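Local coordinates for oxaloacetate acetyl hydrolase (Cryphonectria parasitica, PDB 3M0K), which belongs to the phosphoenolpyruvate phosphomutase family of enzymes, which are built on a TIM-barrel fold, at residues 220-225 with 244-249; 123-128 with 166-171. All coordinates share one frame; numbering follows the deposited sequence.

Interaction 1 (220-225 with 244-249). With CA (calcium ion), chain D; OXL (oxalate ion), chain B.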
loop_
_atom_site.group_PDB
_atom_site.type_symbol
_atom_site.label_atom_id
_atom_site.label_comp_id
_atom_site.label_asym_id
_atom_site.label_seq_id
_atom_site.Cartn_x
_atom_site.Cartn_y
_atom_site.Cartn_z
ATOM N N LEU A 220 -24.526 18.837 7.897
ATOM C CA LEU A 220 -25.626 18.202 7.196
ATOM C C LEU A 220 -25.026 17.310 6.115
ATOM O O LEU A 220 -24.230 17.777 5.310
ATOM C CB LEU A 220 -26.519 19.278 6.564
ATOM C CG LEU A 220 -27.664 18.785 5.674
ATOM C CD1 LEU A 220 -28.601 17.876 6.457
ATOM C CD2 LEU A 220 -28.408 19.977 5.092
ATOM N N ASN A 221 -25.366 16.025 6.128
ATOM C CA ASN A 221 -24.898 15.121 5.077
ATOM C C ASN A 221 -25.956 14.925 4.003
ATOM O O ASN A 221 -26.926 14.190 4.206
ATOM C CB ASN A 221 -24.501 13.764 5.648
ATOM C CG ASN A 221 -24.164 12.757 4.555
ATOM O OD1 ASN A 221 -23.646 13.128 3.506
ATOM N ND2 ASN A 221 -24.498 11.490 4.780
ATOM N N SER A 222 -25.767 15.581 2.866
ATOM C CA SER A 222 -26.674 15.450 1.736
ATOM C C SER A 222 -26.273 14.241 0.894
ATOM O O SER A 222 -25.160 14.186 0.386
ATOM C CB SER A 222 -26.616 16.726 0.891
ATOM O OG SER A 222 -27.418 16.620 -0.276
ATOM N N VAL A 223 -27.160 13.263 0.762
ATOM C CA VAL A 223 -26.845 12.075 -0.020
ATOM C C VAL A 223 -27.618 12.124 -1.321
ATOM O O VAL A 223 -28.839 11.984 -1.331
ATOM C CB VAL A 223 -27.200 10.780 0.728
ATOM C CG1 VAL A 223 -26.800 9.567 -0.099
ATOM C CG2 VAL A 223 -26.504 10.749 2.078
ATOM N N GLU A 224 -26.906 12.342 -2.420
ATOM C CA GLU A 224 -27.576 12.509 -3.702
ATOM C C GLU A 224 -28.337 11.245 -4.075
ATOM O O GLU A 224 -27.762 10.150 -4.111
ATOM C CB GLU A 224 -26.583 12.874 -4.796
ATOM C CG GLU A 224 -27.212 12.960 -6.175
ATOM C CD GLU A 224 -28.189 14.117 -6.305
ATOM O OE1 GLU A 224 -28.375 14.891 -5.343
ATOM O OE2 GLU A 224 -28.763 14.262 -7.391
ATOM N N ASN A 225 -29.634 11.412 -4.330
ATOM C CA ASN A 225 -30.513 10.310 -4.722
ATOM C C ASN A 225 -30.721 9.281 -3.620
ATOM O O ASN A 225 -31.128 8.152 -3.885
ATOM C CB ASN A 225 -29.998 9.666 -6.009
ATOM C CG ASN A 225 -29.956 10.652 -7.150
ATOM O OD1 ASN A 225 -30.705 11.621 -7.148
ATOM N ND2 ASN A 225 -29.064 10.438 -8.109
ATOM N N MET A 244 -21.862 21.453 5.263
ATOM C CA MET A 244 -22.745 20.597 4.496
ATOM C C MET A 244 -21.895 19.792 3.541
ATOM O O MET A 244 -21.169 20.359 2.734
ATOM C CB MET A 244 -23.743 21.437 3.706
ATOM C CG MET A 244 -24.822 20.629 3.011
ATOM S SD MET A 244 -26.041 21.745 2.295
ATOM C CE MET A 244 -27.214 20.590 1.615
ATOM N N ILE A 245 -21.973 18.476 3.643
ATOM C CA ILE A 245 -21.210 17.638 2.731
ATOM C C ILE A 245 -22.127 16.974 1.714
ATOM O O ILE A 245 -23.304 16.718 1.976
ATOM C CB ILE A 245 -20.377 16.594 3.476
ATOM C CG1 ILE A 245 -21.276 15.503 4.048
ATOM C CG2 ILE A 245 -19.553 17.271 4.571
ATOM C CD1 ILE A 245 -20.526 14.485 4.878
ATOM N N PHE A 246 -21.577 16.700 0.543
ATOM C CA PHE A 246 -22.363 16.141 -0.540
ATOM C C PHE A 246 -21.757 14.805 -0.920
ATOM O O PHE A 246 -20.943 14.711 -1.829
ATOM C CB PHE A 246 -22.413 17.123 -1.709
ATOM C CG PHE A 246 -23.182 18.377 -1.394
ATOM C CD1 PHE A 246 -24.496 18.512 -1.797
ATOM C CD2 PHE A 246 -22.598 19.401 -0.664
ATOM C CE1 PHE A 246 -25.214 19.651 -1.495
ATOM C CE2 PHE A 246 -23.315 20.551 -0.360
ATOM C CZ PHE A 246 -24.623 20.671 -0.778
ATOM N N SER A 247 -22.177 13.779 -0.187
ATOM C CA SER A 247 -21.596 12.444 -0.241
ATOM C C SER A 247 -21.344 11.884 -1.628
ATOM O O SER A 247 -20.241 11.426 -1.930
ATOM C CB SER A 247 -22.512 11.478 0.500
ATOM O OG SER A 247 -22.258 11.569 1.874
ATOM N N PHE A 248 -22.379 11.894 -2.458
ATOM C CA PHE A 248 -22.316 11.227 -3.754
ATOM C C PHE A 248 -22.277 12.213 -4.913
ATOM O O PHE A 248 -22.618 11.866 -6.042
ATOM C CB PHE A 248 -23.501 10.263 -3.920
ATOM C CG PHE A 248 -23.384 9.000 -3.110
ATOM C CD1 PHE A 248 -23.035 7.806 -3.716
ATOM C CD2 PHE A 248 -23.634 9.003 -1.743
ATOM C CE1 PHE A 248 -22.935 6.634 -2.977
ATOM C CE2 PHE A 248 -23.529 7.835 -0.996
ATOM C CZ PHE A 248 -23.178 6.650 -1.615
ATOM N N ALA A 249 -21.808 13.423 -4.639
ATOM C CA ALA A 249 -21.814 14.509 -5.615
ATOM C C ALA A 249 -20.966 14.248 -6.860
ATOM O O ALA A 249 -21.227 14.800 -7.931
ATOM C CB ALA A 249 -21.374 15.795 -4.963
HETATM CA CA CA D . -30.894 13.702 -8.176
HETATM C C1 OXL B . -20.019 8.422 2.820
HETATM C C2 OXL B . -20.712 8.999 4.049
HETATM O O1 OXL B . -19.373 7.435 2.910
HETATM O O2 OXL B . -20.608 8.452 5.088
HETATM O O3 OXL B . -20.165 9.057 1.589
HETATM O O4 OXL B . -21.469 10.171 3.942
HETATM O O HOH W 1 -24.583 14.459 -2.501
HETATM O O HOH W 2 -31.673 15.752 -9.181
HETATM O O HOH W 3 -31.999 14.492 -6.172
#
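A chi1 of 173° swings the Asn221 amide away from its own N, on the carbonyl side, while Ser247 has OG beside its own N (chi1 -82°). The two polar ends meet. Asn221 OD1 lies 2.6 Å from Ser247 OG. On to the ligand, Ser247 OG is also 2.6 Å from O4 of the oxalate ion. The single hydroxyl proton could serve either oxygen. Asn221 ND2 is hydrogen-bonded to Glu198, which probably helps fix the rotation of the amide. Ile245 crosses the amide at a slant, with CG1 3.4 Å from Asn221 OD1.

The backbones run as neighbouring parallel strands of the barrel sheet, joined through helix 233-239 as a beta-alpha-beta unit. Ile245 N donates to Leu220 O at 2.9 Å, and Ser222 N to Ile245 O. Ser247, just past its strand, still donates from N to Ser222 O, which also takes a bond from a water. On the sheet face of Leu220 and Met244 the two side chains lie side by side, with Leu220 CD2 3.7 Å from Met244 CE. Helix 233-239 packs on this face through Ala236.

Further on, Val223 CG1 approaches the Phe248 ring obliquely, 3.6 Å from CD2. Glu224 OE2 binds a calcium ion at 2.3 Å together with Asn225 OD1 and two waters. Thr273 and Asp275 of the second subunit complete the metal site, so this loop reaches a subunit interface.

Interaction 2 (123-128 with 166-171). With OXL (oxalate ion), chain B.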
loop_
_atom_site.group_PDB
_atom_site.type_symbol
_atom_site.label_atom_id
_atom_site.label_comp_id
_atom_site.label_asym_id
_atom_site.label_seq_id
_atom_site.Cartn_x
_atom_site.Cartn_y
_atom_site.Cartn_z
ATOM N N GLU A 123 -18.556 7.543 13.681
ATOM C CA GLU A 123 -19.949 7.156 13.875
ATOM C C GLU A 123 -20.141 6.081 14.931
ATOM O O GLU A 123 -19.179 5.493 15.435
ATOM C CB GLU A 123 -20.575 6.715 12.546
ATOM C CG GLU A 123 -19.968 5.427 11.998
ATOM C CD GLU A 123 -20.158 5.269 10.492
ATOM O OE1 GLU A 123 -19.976 6.262 9.748
ATOM O OE2 GLU A 123 -20.476 4.140 10.054
ATOM N N ASP A 124 -21.402 5.845 15.269
ATOM C CA ASP A 124 -21.751 4.885 16.301
ATOM C C ASP A 124 -22.286 3.561 15.750
ATOM O O ASP A 124 -22.887 2.784 16.477
ATOM C CB ASP A 124 -22.748 5.499 17.284
ATOM C CG ASP A 124 -24.001 6.002 16.603
ATOM O OD1 ASP A 124 -24.044 6.010 15.356
ATOM O OD2 ASP A 124 -24.944 6.404 17.317
ATOM N N GLN A 125 -22.059 3.293 14.467
ATOM C CA GLN A 125 -22.459 2.010 13.907
ATOM C C GLN A 125 -21.614 0.879 14.473
ATOM O O GLN A 125 -20.478 1.094 14.896
ATOM C CB GLN A 125 -22.337 2.020 12.383
ATOM C CG GLN A 125 -23.298 2.960 11.706
ATOM C CD GLN A 125 -23.420 2.684 10.225
ATOM O OE1 GLN A 125 -23.415 3.602 9.411
ATOM N NE2 GLN A 125 -23.515 1.409 9.867
ATOM N N ILE A 126 -22.163 -0.331 14.475
ATOM C CA ILE A 126 -21.372 -1.486 14.847
ATOM C C ILE A 126 -20.266 -1.619 13.812
ATOM O O ILE A 126 -20.419 -1.168 12.675
ATOM C CB ILE A 126 -22.211 -2.772 14.918
ATOM C CG1 ILE A 126 -22.803 -3.104 13.549
ATOM C CG2 ILE A 126 -23.326 -2.621 15.947
ATOM C CD1 ILE A 126 -23.423 -4.481 13.494
ATOM N N LEU A 127 -19.145 -2.202 14.212
ATOM C CA LEU A 127 -17.976 -2.269 13.340
ATOM C C LEU A 127 -18.317 -2.814 11.954
ATOM O O LEU A 127 -17.824 -2.314 10.940
ATOM C CB LEU A 127 -16.857 -3.083 13.994
ATOM C CG LEU A 127 -16.256 -2.427 15.241
ATOM C CD1 LEU A 127 -15.177 -3.305 15.860
ATOM C CD2 LEU A 127 -15.706 -1.045 14.904
ATOM N N THR A 128 -19.162 -3.835 11.911
ATOM C CA THR A 128 -19.659 -4.340 10.640
ATOM C C THR A 128 -20.735 -3.387 10.118
ATOM O O THR A 128 -21.914 -3.739 10.039
ATOM C CB THR A 128 -20.213 -5.763 10.787
ATOM O OG1 THR A 128 -21.282 -5.763 11.742
ATOM C CG2 THR A 128 -19.120 -6.702 11.275
ATOM N N ILE A 166 -15.852 15.284 13.989
ATOM C CA ILE A 166 -17.289 15.345 13.785
ATOM C C ILE A 166 -17.896 14.069 14.353
ATOM O O ILE A 166 -17.565 12.966 13.918
ATOM C CB ILE A 166 -17.596 15.488 12.282
ATOM C CG1 ILE A 166 -16.963 16.777 11.747
ATOM C CG2 ILE A 166 -19.084 15.513 12.026
ATOM C CD1 ILE A 166 -16.553 16.713 10.261
ATOM N N ALA A 167 -18.767 14.210 15.349
ATOM C CA ALA A 167 -19.411 13.051 15.936
ATOM C C ALA A 167 -20.666 12.730 15.148
ATOM O O ALA A 167 -21.617 13.513 15.125
ATOM C CB ALA A 167 -19.748 13.309 17.406
ATOM N N ARG A 168 -20.671 11.573 14.501
ATOM C CA ARG A 168 -21.812 11.184 13.682
ATOM C C ARG A 168 -22.657 10.162 14.413
ATOM O O ARG A 168 -22.132 9.251 15.031
ATOM C CB ARG A 168 -21.340 10.632 12.337
ATOM C CG ARG A 168 -22.411 9.847 11.600
ATOM C CD ARG A 168 -21.933 9.445 10.215
ATOM N NE ARG A 168 -22.720 8.335 9.690
ATOM C CZ ARG A 168 -22.680 7.931 8.424
ATOM N NH1 ARG A 168 -21.908 8.561 7.544
ATOM N NH2 ARG A 168 -23.420 6.904 8.036
ATOM N N THR A 169 -23.973 10.329 14.374
ATOM C CA THR A 169 -24.842 9.295 14.905
ATOM C C THR A 169 -25.764 8.766 13.827
ATOM O O THR A 169 -26.405 9.535 13.108
ATOM C CB THR A 169 -25.671 9.741 16.137
ATOM O OG1 THR A 169 -26.481 8.640 16.562
ATOM C CG2 THR A 169 -26.574 10.921 15.811
ATOM N N ASP A 170 -25.801 7.443 13.731
ATOM C CA ASP A 170 -26.684 6.714 12.833
ATOM C C ASP A 170 -27.849 6.106 13.602
ATOM O O ASP A 170 -28.475 5.147 13.138
ATOM C CB ASP A 170 -25.890 5.608 12.155
ATOM C CG ASP A 170 -24.956 6.143 11.100
ATOM O OD1 ASP A 170 -25.453 6.529 10.028
ATOM O OD2 ASP A 170 -23.732 6.188 11.339
ATOM N N ALA A 171 -28.143 6.667 14.775
ATOM C CA ALA A 171 -29.105 6.048 15.682
ATOM C C ALA A 171 -30.562 6.343 15.338
ATOM O O ALA A 171 -31.462 5.692 15.872
ATOM C CB ALA A 171 -28.821 6.468 17.114
HETATM C C1 OXL B . -20.019 8.422 2.820
HETATM C C2 OXL B . -20.712 8.999 4.049
HETATM O O1 OXL B . -19.373 7.435 2.910
HETATM O O2 OXL B . -20.608 8.452 5.088
HETATM O O3 OXL B . -20.165 9.057 1.589
HETATM O O4 OXL B . -21.469 10.171 3.942
#
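Asp124 OD2 is gripped by two groups, the hydroxyl of Thr169 and the guanidinium of Arg183. Thr169 OG1 donates to Asp124 OD2 at 2.8 Å, from the syn side but 32° out of the carboxylate plane. The other oxygen, Asp124 OD1, takes the backbone N-H of Asp170 on its syn lone pair. That bond is 2.8 Å from Asp170 N to Asp124 OD1 and almost straight, at 178°. The carboxylate thus holds a hydroxyl and a main-chain amide of successive residues. Thr169 OG1 also accepts from Ala171 N at 3.1 Å, which makes an ST turn where the chain leaves the strand.

These residues lie at the ends of parallel strands 119-122 and 164-169, neighbours in the TIM-barrel sheet. The bound oxalate ion lies at this end of the strands. Glu123 CA comes 3.2 Å from Arg168 O in a CA-H...O contact.

Arg168 is extended from CG to NE and runs alongside Glu123 toward the oxalate ion. Its NH1 donates to oxalate O2 at 2.8 Å, near the guanidinium plane. Asp170 grips the same group side-on: NE binds Asp170 OD2 and NH2 binds Asp170 OD1, each at 2.9 Å. This double bond to one carboxylate probably fixes the rotation of the guanidinium toward the oxalate ion. Lys137 adds a second salt bridge to Asp170 OD1. Glu123 comes over one face instead, with OE1 3.4 Å from Arg168 NE. That salt bridge rests on charge, since no N-H points at the oxygen. The planes of the Glu123 carboxylate and the Arg168 guanidinium are 31° apart.

How the interactions relate
Both contacts are buried and reach the same parallel sheet, with centres about 17 Å apart. They do not touch each other. Interaction 1 joins strands 219-222 and 243-246. Interaction 2 joins the loop after strand 119-122 to the end of strand 164-169. The oxalate ion links them, hydrogen-bonded to Arg168 NH1 in interaction 2 and close to Ser247 OG in interaction 1. Their chemistry differs. Interaction 1 is mostly strand pairing and apolar packing, with small neutral polar groups at the ligand. Interaction 2 is mostly charged, with a hydroxyl and a main-chain N-H also bound. Interaction 1 also extends to a calcium site shared with another subunit.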